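Local coordinates for phosphate-binding protein (Xanthomonas axonopodis pv. citri, PDB 5UB6) that probably binds phosphate or phosphonate-type ligands in the periplasm as the substrate-binding component of an ABC transporter, with pyrophosphate bound here, at residues 61-66 / 213-218. Numbering follows the deposited sequence.
Sequences DWVSET and VEMVRT. With POP (pyrophosphate 2-), chain C.
Val63 and Met215 form a backbone pair with two hydrogen bonds, Met215 N to Val63 O (2.8 Å) and Val63 N to Met215 O. Glu65 and Val213 make the second such pair. Beyond them, Arg217 N bonds to Asp61 O. The strands run antiparallel, 150° between directions, and their axes come within 4.7 Å.

Polar side chains meet on the face that carries Trp62, Ser64 and Glu214. The carboxylate of Glu214 is gripped at both oxygens. Glu214 OE1 accepts Trp62 NE1 at 2.8 Å through its anti lone pair, at the edge of the indole and tilted a little out of its plane. The ring and carboxylate planes stand 74° apart. Glu214 OE2 takes Ser64 OG on its syn side at 2.6 Å, and Thr85 OG1 is a further partner. The bend of Glu214 at chi2 (-53°) turns the carboxylate back over Ser64. These bonds should limit rotation of the buried group.

A salt bridge closes the far end: Arg217 NE donates to Asp61 OD1 at 2.9 Å, in the guanidinium plane. The two side chains lie side by side. Asp61 OD2 is held by Val6 N of the neighbouring strand 4-8.

Apolar contact is lighter. Val63 CG2 meets Met215 CB at 4.0 Å on the opposite face, which helix 67-75 covers. Helix 222-235 packs on Trp62 and Val216, on the Glu214 face.

Thr66 sits at the N-cap position just before helix 67-75. Thr66 OG1 makes a very short hydrogen bond to pyrophosphate O4 and also bonds to Thr124 OG1. A beta-strand running into a helix whose N-terminus faces the ligand is characteristic of the periplasmic binding protein fold.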
# COMPACT_ATOMS: atom_id res chain seq x y z
N ASP A 61 4.43 15.86 6.94
CA ASP A 61 4.36 15.40 8.34
C ASP A 61 3.76 14.03 8.56
O ASP A 61 4.26 13.26 9.36
CB ASP A 61 3.61 16.41 9.17
CG ASP A 61 4.29 17.74 9.18
OD1 ASP A 61 5.49 17.80 9.57
OD2 ASP A 61 3.65 18.70 8.74
N TRP A 62 2.71 13.72 7.84
CA TRP A 62 1.84 12.60 8.17
C TRP A 62 1.39 11.99 6.86
O TRP A 62 0.97 12.70 5.97
CB TRP A 62 0.70 13.14 9.07
CG TRP A 62 -0.57 12.34 9.16
CD1 TRP A 62 -0.69 10.98 9.28
CD2 TRP A 62 -1.90 12.85 9.13
NE1 TRP A 62 -1.99 10.62 9.35
CE2 TRP A 62 -2.77 11.74 9.24
CE3 TRP A 62 -2.45 14.15 9.03
CZ2 TRP A 62 -4.16 11.87 9.23
CZ3 TRP A 62 -3.85 14.29 9.03
CH2 TRP A 62 -4.69 13.15 9.12
N VAL A 63 1.54 10.67 6.72
CA VAL A 63 0.94 9.95 5.62
C VAL A 63 0.18 8.74 6.14
O VAL A 63 0.51 8.21 7.21
CB VAL A 63 1.99 9.51 4.58
CG1 VAL A 63 2.73 10.70 4.05
CG2 VAL A 63 2.94 8.47 5.16
N SER A 64 -0.87 8.35 5.42
CA SER A 64 -1.62 7.13 5.70
C SER A 64 -1.32 6.16 4.57
O SER A 64 -1.70 6.41 3.45
CB SER A 64 -3.12 7.39 5.74
OG SER A 64 -3.82 6.16 5.99
N GLU A 65 -0.66 5.04 4.86
CA GLU A 65 -0.19 4.10 3.83
C GLU A 65 -0.50 2.65 4.19
O GLU A 65 -0.71 2.31 5.38
CB GLU A 65 1.33 4.28 3.58
CG GLU A 65 1.74 5.67 3.05
CD GLU A 65 1.31 5.95 1.60
OE1 GLU A 65 1.21 4.99 0.80
OE2 GLU A 65 1.10 7.14 1.26
N THR A 66 -0.47 1.79 3.18
CA THR A 66 -0.46 0.37 3.39
C THR A 66 0.89 0.02 3.97
O THR A 66 1.88 0.74 3.78
CB THR A 66 -0.72 -0.44 2.13
OG1 THR A 66 0.32 -0.19 1.19
CG2 THR A 66 -2.04 -0.06 1.50
N VAL A 213 -1.34 1.89 8.01
CA VAL A 213 -0.74 2.50 9.20
C VAL A 213 -0.64 3.98 8.96
O VAL A 213 -0.30 4.40 7.85
CB VAL A 213 0.61 1.83 9.52
CG1 VAL A 213 1.56 1.90 8.34
CG2 VAL A 213 1.27 2.37 10.78
N GLU A 214 -0.92 4.77 9.98
CA GLU A 214 -0.57 6.18 9.97
C GLU A 214 0.88 6.36 10.37
O GLU A 214 1.33 5.82 11.38
CB GLU A 214 -1.48 6.98 10.90
CG GLU A 214 -2.97 6.76 10.66
CD GLU A 214 -3.33 6.99 9.21
OE1 GLU A 214 -3.20 8.18 8.73
OE2 GLU A 214 -3.73 5.99 8.58
N MET A 215 1.64 7.08 9.54
CA MET A 215 3.06 7.34 9.78
C MET A 215 3.29 8.83 9.91
O MET A 215 2.68 9.61 9.18
CB MET A 215 3.93 6.85 8.63
CG MET A 215 3.69 5.40 8.19
SD MET A 215 4.43 4.25 9.37
CE MET A 215 6.17 4.57 9.06
N VAL A 216 4.20 9.20 10.78
CA VAL A 216 4.55 10.59 10.97
C VAL A 216 6.05 10.74 10.78
O VAL A 216 6.84 9.80 10.95
CB VAL A 216 4.15 11.18 12.34
CG1 VAL A 216 2.65 11.39 12.50
CG2 VAL A 216 4.70 10.36 13.45
N ARG A 217 6.45 11.92 10.39
CA ARG A 217 7.84 12.07 10.00
C ARG A 217 8.82 11.97 11.16
O ARG A 217 8.53 12.27 12.33
CB ARG A 217 8.05 13.35 9.21
CG ARG A 217 7.82 14.63 9.98
CD ARG A 217 8.44 15.82 9.26
NE ARG A 217 8.22 17.02 10.06
CZ ARG A 217 9.08 17.53 10.94
NH1 ARG A 217 10.30 17.02 11.17
NH2 ARG A 217 8.71 18.61 11.60
N THR A 218 10.02 11.52 10.80
CA THR A 218 11.19 11.68 11.63
C THR A 218 11.32 13.14 12.12
O THR A 218 11.17 14.10 11.35
CB THR A 218 12.44 11.28 10.83
OG1 THR A 218 12.29 9.93 10.31
CG2 THR A 218 13.72 11.40 11.72
P1 POP C . -3.71 0.55 -2.05
O1 POP C . -2.92 1.81 -1.70
O2 POP C . -5.00 0.20 -1.33
O3 POP C . -3.78 0.31 -3.52
O POP C . -2.82 -0.61 -1.43
P2 POP C . -1.46 -1.25 -1.97
O4 POP C . -0.30 -0.58 -1.19
O5 POP C . -1.67 -2.69 -1.63
O6 POP C . -1.25 -0.95 -3.49